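Local coordinates for protein glycerol dehydratase (Clostridium butyricum, PDB 1R9D) that probably dehydrates glycerol to 3-hydroxypropionaldehyde without vitamin B12, by radical chemistry that starts from a glycyl radical, at residues Val410-Leu415 / Glu423-Tyr428; Cys508-His513 / Asn629-Asn634; Tyr543-Pro548 / Asn634-Leu639. One frame throughout, in Å; residues are numbered along the deposited sequence.

Overall arrangement
Three contacts show how a large, mostly helical enzyme draws both near and distant parts of its chain together. Contact 1 is local and comes first, with its two segments on the successive short helices 408-417 and 422-426. Contacts 2 and 3 interlock further on: their segments alternate along the chain, and they share Asn634, where the turn of contact 2 runs into the strand of contact 3. Their centres lie about 12 Å apart, joined by Arg631 and Asn629 reaching strand 543-551. The centres of contacts 3 and 1 are about 15 Å apart, linked by Tyr543 bonding Asp424, whereas those of contacts 1 and 2 are about 24 Å apart, without touching. Strand 543-551 thus ties all three together, with contact 3 about 10 Å from the bound glycerol at Gly547.

Contact 1. Residues Val410-Leu415 / Glu423-Tyr428; sequences VIIPAL and EDARDY
Ile412 and Ala425 bring the backbones of helices 408-417 and 422-426 within 5.2 Å of each other, CA to CA. The small methyl of Ala425 is consistent with this close approach: its CB packs 3.8 Å from the carbonyl O of Ile412 and is touched also by Leu415 CB and Ile412 CG2. A few residues on, Tyr428 turns its ring back across the first helix. Ile411 sets CG2 over the middle of one ring face, 3.6 Å from the centroid and only 4° off the normal, a well-centred CH-pi contact. This branch stands anti to the backbone N, while the other (chi1 -65°) carries CD1 to the phenol end, 3.5 Å from Tyr428 OH. The arrangement is a pair of short consecutive helices within the pyruvate formate lyase-like part of the chain; helix 408-417 follows directly on strand 404-407 of a mixed sheet, and Tyr406 of that strand touches both Ile411 and Tyr428. Leu415 CD1 fills the root of the tyrosine, 3.6 Å from Tyr428 CB, and Ile412 CG1 comes obliquely to the ring at CE2, 4.1 Å away. Beyond it, Ile412 CD1 lies against the aliphatic CG of Arg426, whose guanidinium goes on to the carbonyl of Ser349. No hydrogen bond joins the two segments; Tyr428 OH is bonded to Asp408, just before the first of them, and Arg379 makes a cation-pi contact with the ring.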
ATOM      1  N   VAL A 410     -28.666 -29.234  -1.004  1.00 21.55           N
ATOM      2  CA  VAL A 410     -28.284 -28.371  -2.120  1.00 21.57           C
ATOM      3  C   VAL A 410     -27.035 -27.568  -1.752  1.00 20.73           C
ATOM      4  O   VAL A 410     -26.084 -27.465  -2.528  1.00 20.43           O
ATOM      5  CB  VAL A 410     -29.408 -27.358  -2.485  1.00 22.53           C
ATOM      6  CG1 VAL A 410     -28.870 -26.287  -3.435  1.00 25.30           C
ATOM      7  CG2 VAL A 410     -30.568 -28.081  -3.138  1.00 25.34           C
ATOM      8  N   ILE A 411     -27.036 -27.014  -0.546  1.00 20.65           N
ATOM      9  CA  ILE A 411     -25.927 -26.183  -0.096  1.00 20.24           C
ATOM     10  C   ILE A 411     -24.558 -26.853  -0.037  1.00 21.40           C
ATOM     11  O   ILE A 411     -23.571 -26.275  -0.489  1.00 21.35           O
ATOM     12  CB  ILE A 411     -26.261 -25.544   1.271  1.00 21.61           C
ATOM     13  CG1 ILE A 411     -27.440 -24.584   1.093  1.00 20.79           C
ATOM     14  CG2 ILE A 411     -25.040 -24.810   1.827  1.00 19.95           C
ATOM     15  CD1 ILE A 411     -27.979 -24.011   2.395  1.00 20.86           C
ATOM     16  N   ILE A 412     -24.489 -28.061   0.510  1.00 22.52           N
ATOM     17  CA  ILE A 412     -23.212 -28.760   0.609  1.00 23.30           C
ATOM     18  C   ILE A 412     -22.584 -28.972  -0.776  1.00 23.78           C
ATOM     19  O   ILE A 412     -21.433 -28.594  -0.997  1.00 23.50           O
ATOM     20  CB  ILE A 412     -23.380 -30.094   1.383  1.00 23.77           C
ATOM     21  CG1 ILE A 412     -23.738 -29.780   2.844  1.00 24.70           C
ATOM     22  CG2 ILE A 412     -22.097 -30.912   1.327  1.00 24.05           C
ATOM     23  CD1 ILE A 412     -24.039 -30.995   3.708  1.00 27.24           C
ATOM     24  N   PRO A 413     -23.330 -29.561  -1.731  1.00 24.96           N
ATOM     25  CA  PRO A 413     -22.776 -29.775  -3.076  1.00 25.49           C
ATOM     26  C   PRO A 413     -22.363 -28.455  -3.741  1.00 25.39           C
ATOM     27  O   PRO A 413     -21.310 -28.365  -4.375  1.00 25.99           O
ATOM     28  CB  PRO A 413     -23.930 -30.446  -3.824  1.00 26.09           C
ATOM     29  CG  PRO A 413     -24.646 -31.186  -2.749  1.00 27.29           C
ATOM     30  CD  PRO A 413     -24.647 -30.209  -1.599  1.00 24.99           C
ATOM     31  N   ALA A 414     -23.205 -27.434  -3.604  1.00 24.32           N
ATOM     32  CA  ALA A 414     -22.909 -26.129  -4.181  1.00 23.60           C
ATOM     33  C   ALA A 414     -21.594 -25.570  -3.629  1.00 23.15           C
ATOM     34  O   ALA A 414     -20.798 -24.984  -4.367  1.00 23.05           O
ATOM     35  CB  ALA A 414     -24.055 -25.156  -3.897  1.00 23.91           C
ATOM     36  N   LEU A 415     -21.363 -25.752  -2.333  1.00 22.65           N
ATOM     37  CA  LEU A 415     -20.133 -25.261  -1.715  1.00 22.46           C
ATOM     38  C   LEU A 415     -18.906 -26.032  -2.199  1.00 22.18           C
ATOM     39  O   LEU A 415     -17.861 -25.435  -2.474  1.00 22.60           O
ATOM     40  CB  LEU A 415     -20.230 -25.345  -0.185  1.00 21.01           C
ATOM     41  CG  LEU A 415     -21.155 -24.316   0.471  1.00 22.14           C
ATOM     42  CD1 LEU A 415     -21.240 -24.568   1.984  1.00 22.55           C
ATOM     43  CD2 LEU A 415     -20.621 -22.918   0.196  1.00 23.62           C
ATOM     44  N   GLU A 423     -15.580 -31.936   3.957  1.00 27.28           N
ATOM     45  CA  GLU A 423     -15.616 -31.774   5.407  1.00 29.16           C
ATOM     46  C   GLU A 423     -16.018 -30.345   5.778  1.00 27.89           C
ATOM     47  O   GLU A 423     -16.885 -30.136   6.629  1.00 27.58           O
ATOM     48  CB  GLU A 423     -14.248 -32.097   6.016  1.00 32.49           C
ATOM     49  CG  GLU A 423     -14.311 -32.502   7.481  1.00 38.88           C
ATOM     50  CD  GLU A 423     -12.947 -32.525   8.164  1.00 42.54           C
ATOM     51  OE1 GLU A 423     -11.959 -32.955   7.526  1.00 45.03           O
ATOM     52  OE2 GLU A 423     -12.870 -32.121   9.349  1.00 44.22           O
ATOM     53  N   ASP A 424     -15.385 -29.362   5.139  1.00 26.59           N
ATOM     54  CA  ASP A 424     -15.691 -27.959   5.414  1.00 26.08           C
ATOM     55  C   ASP A 424     -17.113 -27.596   4.985  1.00 25.43           C
ATOM     56  O   ASP A 424     -17.816 -26.889   5.700  1.00 24.72           O
ATOM     57  CB  ASP A 424     -14.690 -27.033   4.709  1.00 25.94           C
ATOM     58  CG  ASP A 424     -13.355 -26.939   5.440  1.00 27.88           C
ATOM     59  OD1 ASP A 424     -13.290 -27.318   6.629  1.00 28.11           O
ATOM     60  OD2 ASP A 424     -12.372 -26.464   4.830  1.00 27.71           O
ATOM     61  N   ALA A 425     -17.535 -28.077   3.818  1.00 24.65           N
ATOM     62  CA  ALA A 425     -18.881 -27.786   3.326  1.00 24.05           C
ATOM     63  C   ALA A 425     -19.949 -28.316   4.285  1.00 23.62           C
ATOM     64  O   ALA A 425     -20.973 -27.670   4.498  1.00 22.58           O
ATOM     65  CB  ALA A 425     -19.083 -28.390   1.930  1.00 24.10           C
ATOM     66  N   ARG A 426     -19.703 -29.488   4.867  1.00 22.46           N
ATOM     67  CA  ARG A 426     -20.647 -30.090   5.801  1.00 23.16           C
ATOM     68  C   ARG A 426     -20.793 -29.282   7.087  1.00 24.28           C
ATOM     69  O   ARG A 426     -21.796 -29.403   7.789  1.00 24.10           O
ATOM     70  CB  ARG A 426     -20.216 -31.518   6.158  1.00 23.07           C
ATOM     71  CG  ARG A 426     -20.558 -32.543   5.096  1.00 22.93           C
ATOM     72  CD  ARG A 426     -20.006 -33.914   5.443  1.00 25.66           C
ATOM     73  NE  ARG A 426     -20.488 -34.933   4.512  1.00 27.06           N
ATOM     74  CZ  ARG A 426     -19.938 -36.133   4.375  1.00 28.64           C
ATOM     75  NH1 ARG A 426     -18.884 -36.462   5.106  1.00 28.60           N
ATOM     76  NH2 ARG A 426     -20.443 -37.003   3.507  1.00 29.31           N
ATOM     77  N   ASP A 427     -19.800 -28.452   7.385  1.00 24.53           N
ATOM     78  CA  ASP A 427     -19.821 -27.651   8.606  1.00 25.22           C
ATOM     79  C   ASP A 427     -20.239 -26.199   8.348  1.00 24.46           C
ATOM     80  O   ASP A 427     -19.893 -25.301   9.109  1.00 24.73           O
ATOM     81  CB  ASP A 427     -18.431 -27.694   9.256  1.00 27.00           C
ATOM     82  CG  ASP A 427     -18.437 -27.210  10.694  1.00 31.12           C
ATOM     83  OD1 ASP A 427     -19.313 -27.652  11.470  1.00 30.02           O
ATOM     84  OD2 ASP A 427     -17.556 -26.395  11.051  1.00 34.36           O
ATOM     85  N   TYR A 428     -21.004 -25.974   7.288  1.00 23.01           N
ATOM     86  CA  TYR A 428     -21.423 -24.622   6.948  1.00 22.42           C
ATOM     87  C   TYR A 428     -22.406 -23.984   7.918  1.00 21.80           C
ATOM     88  O   TYR A 428     -23.140 -24.662   8.637  1.00 21.39           O
ATOM     89  CB  TYR A 428     -22.033 -24.592   5.535  1.00 22.11           C
ATOM     90  CG  TYR A 428     -23.495 -24.993   5.457  1.00 21.51           C
ATOM     91  CD1 TYR A 428     -24.513 -24.051   5.647  1.00 20.37           C
ATOM     92  CD2 TYR A 428     -23.862 -26.314   5.199  1.00 20.14           C
ATOM     93  CE1 TYR A 428     -25.853 -24.415   5.580  1.00 21.84           C
ATOM     94  CE2 TYR A 428     -25.202 -26.688   5.132  1.00 20.97           C
ATOM     95  CZ  TYR A 428     -26.191 -25.734   5.321  1.00 20.98           C
ATOM     96  OH  TYR A 428     -27.514 -26.100   5.227  1.00 23.38           O
TER

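Contact 2. Residues Cys508-His513 / Asn629-Asn634; sequences CIDIAH and NPRGGN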
ATOM      1  N   CYS A 508     -12.742  -2.262  -6.563  1.00 22.23           N
ATOM      2  CA  CYS A 508     -12.085  -1.020  -6.165  1.00 22.62           C
ATOM      3  C   CYS A 508     -12.303  -0.765  -4.673  1.00 23.14           C
ATOM      4  O   CYS A 508     -11.408  -0.273  -3.981  1.00 22.52           O
ATOM      5  CB  CYS A 508     -12.620   0.160  -6.985  1.00 23.71           C
ATOM      6  SG  CYS A 508     -12.119   0.141  -8.731  1.00 26.07           S
ATOM      7  N   ILE A 509     -13.492  -1.107  -4.187  1.00 21.99           N
ATOM      8  CA  ILE A 509     -13.832  -0.946  -2.779  1.00 22.37           C
ATOM      9  C   ILE A 509     -13.030  -1.963  -1.966  1.00 22.86           C
ATOM     10  O   ILE A 509     -12.609  -1.685  -0.840  1.00 21.87           O
ATOM     11  CB  ILE A 509     -15.345  -1.171  -2.562  1.00 22.40           C
ATOM     12  CG1 ILE A 509     -16.125  -0.076  -3.291  1.00 21.48           C
ATOM     13  CG2 ILE A 509     -15.691  -1.165  -1.071  1.00 22.39           C
ATOM     14  CD1 ILE A 509     -17.620  -0.358  -3.367  1.00 23.37           C
ATOM     15  N   ASP A 510     -12.814  -3.137  -2.558  1.00 22.63           N
ATOM     16  CA  ASP A 510     -12.058  -4.229  -1.940  1.00 23.13           C
ATOM     17  C   ASP A 510     -10.619  -3.742  -1.711  1.00 23.61           C
ATOM     18  O   ASP A 510     -10.063  -3.873  -0.613  1.00 24.21           O
ATOM     19  CB  ASP A 510     -12.067  -5.439  -2.894  1.00 23.39           C
ATOM     20  CG  ASP A 510     -11.939  -6.779  -2.178  1.00 25.72           C
ATOM     21  OD1 ASP A 510     -11.153  -6.891  -1.213  1.00 26.46           O
ATOM     22  OD2 ASP A 510     -12.621  -7.745  -2.607  1.00 26.48           O
ATOM     23  N   ILE A 511     -10.027  -3.169  -2.753  1.00 23.58           N
ATOM     24  CA  ILE A 511      -8.666  -2.647  -2.672  1.00 24.24           C
ATOM     25  C   ILE A 511      -8.574  -1.537  -1.626  1.00 24.79           C
ATOM     26  O   ILE A 511      -7.601  -1.466  -0.878  1.00 24.59           O
ATOM     27  CB  ILE A 511      -8.198  -2.103  -4.046  1.00 24.47           C
ATOM     28  CG1 ILE A 511      -7.996  -3.268  -5.019  1.00 25.45           C
ATOM     29  CG2 ILE A 511      -6.891  -1.325  -3.895  1.00 26.91           C
ATOM     30  CD1 ILE A 511      -7.749  -2.838  -6.461  1.00 25.91           C
ATOM     31  N   ALA A 512      -9.595  -0.684  -1.559  1.00 24.07           N
ATOM     32  CA  ALA A 512      -9.599   0.424  -0.601  1.00 23.50           C
ATOM     33  C   ALA A 512      -9.592  -0.040   0.852  1.00 23.67           C
ATOM     34  O   ALA A 512      -8.869   0.523   1.679  1.00 24.06           O
ATOM     35  CB  ALA A 512     -10.799   1.341  -0.856  1.00 23.44           C
ATOM     36  N   HIS A 513     -10.392  -1.053   1.172  1.00 22.99           N
ATOM     37  CA  HIS A 513     -10.435  -1.581   2.531  1.00 23.28           C
ATOM     38  C   HIS A 513      -9.091  -2.175   2.919  1.00 24.13           C
ATOM     39  O   HIS A 513      -8.653  -2.044   4.061  1.00 24.82           O
ATOM     40  CB  HIS A 513     -11.526  -2.647   2.665  1.00 24.63           C
ATOM     41  CG  HIS A 513     -12.884  -2.083   2.943  1.00 25.77           C
ATOM     42  ND1 HIS A 513     -13.270  -1.665   4.199  1.00 27.16           N
ATOM     43  CD2 HIS A 513     -13.933  -1.831   2.125  1.00 26.34           C
ATOM     44  CE1 HIS A 513     -14.498  -1.180   4.142  1.00 27.18           C
ATOM     45  NE2 HIS A 513     -14.923  -1.270   2.894  1.00 26.53           N
ATOM     46  N   ASN A 629     -11.767 -11.419  -7.508  1.00 23.18           N
ATOM     47  CA  ASN A 629     -11.461 -10.259  -6.679  1.00 23.41           C
ATOM     48  C   ASN A 629      -9.972 -10.157  -6.341  1.00 23.81           C
ATOM     49  O   ASN A 629      -9.200 -11.073  -6.626  1.00 23.57           O
ATOM     50  CB  ASN A 629     -12.302 -10.289  -5.390  1.00 22.70           C
ATOM     51  CG  ASN A 629     -12.049 -11.521  -4.544  1.00 22.79           C
ATOM     52  OD1 ASN A 629     -10.900 -11.897  -4.295  1.00 23.94           O
ATOM     53  ND2 ASN A 629     -13.125 -12.144  -4.072  1.00 21.41           N
ATOM     54  N   PRO A 630      -9.551  -9.029  -5.738  1.00 24.36           N
ATOM     55  CA  PRO A 630      -8.145  -8.814  -5.368  1.00 24.83           C
ATOM     56  C   PRO A 630      -7.585  -9.832  -4.377  1.00 24.54           C
ATOM     57  O   PRO A 630      -6.371  -9.910  -4.181  1.00 25.31           O
ATOM     58  CB  PRO A 630      -8.148  -7.399  -4.789  1.00 25.63           C
ATOM     59  CG  PRO A 630      -9.279  -6.734  -5.512  1.00 24.67           C
ATOM     60  CD  PRO A 630     -10.341  -7.803  -5.516  1.00 24.54           C
ATOM     61  N   ARG A 631      -8.464 -10.599  -3.745  1.00 24.11           N
ATOM     62  CA  ARG A 631      -8.034 -11.602  -2.779  1.00 24.62           C
ATOM     63  C   ARG A 631      -7.870 -12.970  -3.436  1.00 25.04           C
ATOM     64  O   ARG A 631      -7.702 -13.980  -2.755  1.00 26.79           O
ATOM     65  CB  ARG A 631      -9.037 -11.685  -1.625  1.00 24.01           C
ATOM     66  CG  ARG A 631      -9.012 -10.462  -0.706  1.00 23.19           C
ATOM     67  CD  ARG A 631     -10.226 -10.415   0.216  1.00 23.67           C
ATOM     68  NE  ARG A 631     -11.426  -9.945  -0.474  1.00 22.03           N
ATOM     69  CZ  ARG A 631     -12.465 -10.709  -0.789  1.00 23.32           C
ATOM     70  NH1 ARG A 631     -12.467 -12.001  -0.481  1.00 22.44           N
ATOM     71  NH2 ARG A 631     -13.514 -10.174  -1.404  1.00 21.32           N
ATOM     72  N   GLY A 632      -7.921 -12.988  -4.764  1.00 25.96           N
ATOM     73  CA  GLY A 632      -7.767 -14.227  -5.508  1.00 26.70           C
ATOM     74  C   GLY A 632      -8.986 -15.133  -5.501  1.00 27.44           C
ATOM     75  O   GLY A 632      -8.903 -16.299  -5.901  1.00 27.68           O
ATOM     76  N   GLY A 633     -10.121 -14.607  -5.046  1.00 25.86           N
ATOM     77  CA  GLY A 633     -11.331 -15.408  -5.001  1.00 26.41           C
ATOM     78  C   GLY A 633     -12.280 -15.137  -6.154  1.00 25.92           C
ATOM     79  O   GLY A 633     -12.138 -14.147  -6.870  1.00 26.01           O
ATOM     80  N   ASN A 634     -13.256 -16.021  -6.329  1.00 25.27           N
ATOM     81  CA  ASN A 634     -14.240 -15.876  -7.395  1.00 24.82           C
ATOM     82  C   ASN A 634     -15.515 -15.214  -6.906  1.00 23.42           C
ATOM     83  O   ASN A 634     -15.900 -15.366  -5.746  1.00 22.47           O
ATOM     84  CB  ASN A 634     -14.610 -17.245  -7.964  1.00 27.61           C
ATOM     85  CG  ASN A 634     -13.676 -17.692  -9.063  1.00 32.68           C
ATOM     86  OD1 ASN A 634     -13.766 -17.225 -10.201  1.00 35.11           O
ATOM     87  ND2 ASN A 634     -12.763 -18.596  -8.729  1.00 35.01           N
TER
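The guanidinium of Arg631 meets the carboxylate of Asp510 at its edge, and over one of its faces, displaced toward the rim, lies the carboxamide of Asn629. The two charged groups are nearly coplanar, their planes 24° apart, so this is a side-on, two-pronged salt bridge. Arg631 NE donates to Asp510 OD1 at 3.2 Å along an almost straight path (169°); OD1 lies in the guanidinium plane and accepts through its syn lone pair. Arg631 NH2 reaches Asp510 OD2 at 2.9 Å, more bent and tilted out of both planes. A bend at chi3 (-78°) in the arginine chain lets it present this NE edge to the acid. The grip of two nitrogens on two oxygens probably restricts rotation of the guanidinium, together with its bonds to Asn544 and Phe545.

The arginine sits in a type I turn from Asn629 to Gly632, closed by the bond from Gly632 N to Asn629 O. Asn629 folds its side chain back over this turn: OD1 accepts from Arg631 N (2.8 Å), forming an Asx turn, and from Gly633 N (2.9 Å), the two donors coming from opposite faces of the amide plane. The residue whose side chain braces the turn is therefore also the one lying over the guanidinium face. Alongside, Pro630 CG packs 3.7 Å from Ile511 CG1, an apolar flank to the ion pair.

Arg631 continues to strand 543-551, with NH1 on Asn544 OD1 and NH2 on Phe545 O, and makes a cation-pi contact with Trp445. Helix 484-516, which carries Asp510, also packs on helix 131-138, and at the dimer interface Pro196 and Lys200 of the second subunit touch Pro630 and Ile511.

Contact 3. Residues Tyr543-Pro548 / Asn634-Leu639; sequences YNFSGP and NFQPGL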
ATOM      1  N   TYR A 543     -10.581 -19.439   2.278  1.00 23.01           N
ATOM      2  CA  TYR A 543     -11.569 -19.306   1.209  1.00 21.83           C
ATOM      3  C   TYR A 543     -11.906 -17.832   0.977  1.00 21.60           C
ATOM      4  O   TYR A 543     -12.145 -17.092   1.927  1.00 22.08           O
ATOM      5  CB  TYR A 543     -12.851 -20.067   1.584  1.00 21.52           C
ATOM      6  CG  TYR A 543     -12.650 -21.552   1.809  1.00 22.41           C
ATOM      7  CD1 TYR A 543     -12.878 -22.131   3.060  1.00 20.96           C
ATOM      8  CD2 TYR A 543     -12.231 -22.376   0.770  1.00 20.57           C
ATOM      9  CE1 TYR A 543     -12.693 -23.508   3.268  1.00 22.30           C
ATOM     10  CE2 TYR A 543     -12.039 -23.745   0.965  1.00 23.12           C
ATOM     11  CZ  TYR A 543     -12.271 -24.306   2.210  1.00 22.16           C
ATOM     12  OH  TYR A 543     -12.083 -25.664   2.385  1.00 23.57           O
ATOM     13  N   ASN A 544     -11.920 -17.410  -0.287  1.00 21.33           N
ATOM     14  CA  ASN A 544     -12.234 -16.021  -0.632  1.00 20.31           C
ATOM     15  C   ASN A 544     -13.288 -15.923  -1.730  1.00 21.09           C
ATOM     16  O   ASN A 544     -13.200 -16.610  -2.751  1.00 20.77           O
ATOM     17  CB  ASN A 544     -10.977 -15.288  -1.093  1.00 21.21           C
ATOM     18  CG  ASN A 544     -10.056 -14.938   0.052  1.00 22.21           C
ATOM     19  OD1 ASN A 544     -10.261 -13.944   0.746  1.00 23.54           O
ATOM     20  ND2 ASN A 544      -9.038 -15.763   0.264  1.00 22.13           N
ATOM     21  N   PHE A 545     -14.272 -15.053  -1.523  1.00 19.91           N
ATOM     22  CA  PHE A 545     -15.341 -14.854  -2.498  1.00 20.79           C
ATOM     23  C   PHE A 545     -15.809 -13.407  -2.463  1.00 20.60           C
ATOM     24  O   PHE A 545     -15.343 -12.612  -1.648  1.00 20.22           O
ATOM     25  CB  PHE A 545     -16.563 -15.731  -2.182  1.00 19.08           C
ATOM     26  CG  PHE A 545     -16.270 -17.202  -2.105  1.00 21.22           C
ATOM     27  CD1 PHE A 545     -16.199 -17.843  -0.876  1.00 21.22           C
ATOM     28  CD2 PHE A 545     -16.054 -17.946  -3.264  1.00 21.31           C
ATOM     29  CE1 PHE A 545     -15.915 -19.205  -0.791  1.00 22.94           C
ATOM     30  CE2 PHE A 545     -15.767 -19.310  -3.190  1.00 21.84           C
ATOM     31  CZ  PHE A 545     -15.697 -19.940  -1.956  1.00 21.87           C
ATOM     32  N   SER A 546     -16.720 -13.086  -3.377  1.00 20.67           N
ATOM     33  CA  SER A 546     -17.372 -11.776  -3.459  1.00 20.92           C
ATOM     34  C   SER A 546     -18.790 -12.126  -3.916  1.00 21.48           C
ATOM     35  O   SER A 546     -18.959 -12.913  -4.848  1.00 20.87           O
ATOM     36  CB  SER A 546     -16.680 -10.862  -4.466  1.00 21.66           C
ATOM     37  OG  SER A 546     -15.460 -10.364  -3.937  1.00 22.92           O
ATOM     38  N   GLY A 547     -19.805 -11.564  -3.261  1.00 22.42           N
ATOM     39  CA  GLY A 547     -21.172 -11.927  -3.613  1.00 22.61           C
ATOM     40  C   GLY A 547     -22.216 -10.844  -3.832  1.00 22.78           C
ATOM     41  O   GLY A 547     -22.745 -10.283  -2.869  1.00 22.52           O
ATOM     42  N   PRO A 548     -22.530 -10.532  -5.098  1.00 22.56           N
ATOM     43  CA  PRO A 548     -23.517  -9.521  -5.494  1.00 21.82           C
ATOM     44  C   PRO A 548     -24.890 -10.171  -5.733  1.00 22.80           C
ATOM     45  O   PRO A 548     -24.974 -11.277  -6.271  1.00 23.05           O
ATOM     46  CB  PRO A 548     -22.900  -8.935  -6.753  1.00 22.22           C
ATOM     47  CG  PRO A 548     -22.315 -10.167  -7.407  1.00 22.96           C
ATOM     48  CD  PRO A 548     -21.698 -10.932  -6.252  1.00 22.24           C
ATOM     49  N   ASN A 634     -13.256 -16.021  -6.329  1.00 25.27           N
ATOM     50  CA  ASN A 634     -14.240 -15.876  -7.395  1.00 24.82           C
ATOM     51  C   ASN A 634     -15.515 -15.214  -6.906  1.00 23.42           C
ATOM     52  O   ASN A 634     -15.900 -15.366  -5.746  1.00 22.47           O
ATOM     53  CB  ASN A 634     -14.610 -17.245  -7.964  1.00 27.61           C
ATOM     54  CG  ASN A 634     -13.676 -17.692  -9.063  1.00 32.68           C
ATOM     55  OD1 ASN A 634     -13.766 -17.225 -10.201  1.00 35.11           O
ATOM     56  ND2 ASN A 634     -12.763 -18.596  -8.729  1.00 35.01           N
ATOM     57  N   PHE A 635     -16.160 -14.468  -7.794  1.00 22.42           N
ATOM     58  CA  PHE A 635     -17.436 -13.845  -7.472  1.00 21.23           C
ATOM     59  C   PHE A 635     -18.458 -14.977  -7.582  1.00 21.98           C
ATOM     60  O   PHE A 635     -18.278 -15.911  -8.372  1.00 22.39           O
ATOM     61  CB  PHE A 635     -17.799 -12.760  -8.494  1.00 21.30           C
ATOM     62  CG  PHE A 635     -17.247 -11.403  -8.177  1.00 20.16           C
ATOM     63  CD1 PHE A 635     -15.877 -11.156  -8.225  1.00 20.25           C
ATOM     64  CD2 PHE A 635     -18.104 -10.360  -7.851  1.00 21.11           C
ATOM     65  CE1 PHE A 635     -15.371  -9.883  -7.953  1.00 20.19           C
ATOM     66  CE2 PHE A 635     -17.610  -9.081  -7.575  1.00 20.23           C
ATOM     67  CZ  PHE A 635     -16.243  -8.840  -7.625  1.00 21.38           C
ATOM     68  N   GLN A 636     -19.510 -14.912  -6.777  1.00 21.81           N
ATOM     69  CA  GLN A 636     -20.573 -15.908  -6.833  1.00 21.88           C
ATOM     70  C   GLN A 636     -21.866 -15.135  -6.627  1.00 21.56           C
ATOM     71  O   GLN A 636     -21.966 -14.306  -5.723  1.00 21.71           O
ATOM     72  CB  GLN A 636     -20.396 -16.988  -5.759  1.00 23.10           C
ATOM     73  CG  GLN A 636     -20.212 -16.468  -4.355  1.00 24.92           C
ATOM     74  CD  GLN A 636     -20.135 -17.583  -3.326  1.00 26.09           C
ATOM     75  OE1 GLN A 636     -20.307 -18.764  -3.649  1.00 26.28           O
ATOM     76  NE2 GLN A 636     -19.886 -17.211  -2.075  1.00 23.95           N
ATOM     77  N   PRO A 637     -22.873 -15.390  -7.473  1.00 20.54           N
ATOM     78  CA  PRO A 637     -24.156 -14.693  -7.371  1.00 20.61           C
ATOM     79  C   PRO A 637     -25.126 -15.180  -6.304  1.00 20.47           C
ATOM     80  O   PRO A 637     -25.116 -16.339  -5.908  1.00 21.10           O
ATOM     81  CB  PRO A 637     -24.730 -14.853  -8.772  1.00 20.20           C
ATOM     82  CG  PRO A 637     -24.283 -16.253  -9.131  1.00 21.12           C
ATOM     83  CD  PRO A 637     -22.835 -16.261  -8.668  1.00 19.57           C
ATOM     84  N   GLY A 638     -25.963 -14.259  -5.844  1.00 20.58           N
ATOM     85  CA  GLY A 638     -26.989 -14.582  -4.873  1.00 21.31           C
ATOM     86  C   GLY A 638     -28.274 -13.975  -5.416  1.00 21.96           C
ATOM     87  O   GLY A 638     -28.219 -13.166  -6.344  1.00 20.92           O
ATOM     88  N   LEU A 639     -29.415 -14.366  -4.854  1.00 22.12           N
ATOM     89  CA  LEU A 639     -30.713 -13.844  -5.275  1.00 22.53           C
ATOM     90  C   LEU A 639     -31.579 -13.569  -4.042  1.00 22.74           C
ATOM     91  O   LEU A 639     -32.453 -14.360  -3.703  1.00 23.14           O
ATOM     92  CB  LEU A 639     -31.418 -14.854  -6.202  1.00 22.37           C
ATOM     93  CG  LEU A 639     -30.716 -15.218  -7.519  1.00 22.28           C
ATOM     94  CD1 LEU A 639     -31.394 -16.430  -8.130  1.00 24.18           C
ATOM     95  CD2 LEU A 639     -30.743 -14.035  -8.487  1.00 22.70           C
TER
HETATM   96  O   HOH W   1     -12.958 -18.606  -5.039  1.00 25.45           O
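Asn634 opens the pairing beside Phe545 and Asn544. Its carbonyl O lies in plane at the edge of the Phe545 ring and accepts a weak bond from Ser546 N (3.4 Å), while its N is joined to Asn544 O through a water, 2.9 Å from Asn634 N and 3.0 Å from Asn544 O. Phe635 follows, and its ring receives Ser546 CB over its centre, 3.5 Å from the centroid and 4° off the normal; Pro548 CD approaches the same ring obliquely. Gln636 N meets Ser546 O at 2.8 Å. With CG set between the backbone N and the carbonyl carbon (chi1 52°), the extended side chain of Gln636 brings its amide against Phe545, the planes 22° apart and NE2 3.6 Å from CG of that phenylalanine. The amide oxygen is bonded to Ser696, which helps to fix its orientation. Pro637 packs on Cys621 and Val624 of helix 607-624, and Gly638 N then donates to Pro548 O at 3.2 Å. Between Pro548 and Asn634 run 85 residues, 52 of them helical, a long connection that joins strand 543-551 to the short, weakly bonded strand 634-635 parallel to it. Strand 634-635 is thereby added to the mixed sheet in which strand 543-551 also pairs with 442-443, with Gly547 about 10 Å from the bound glycerol.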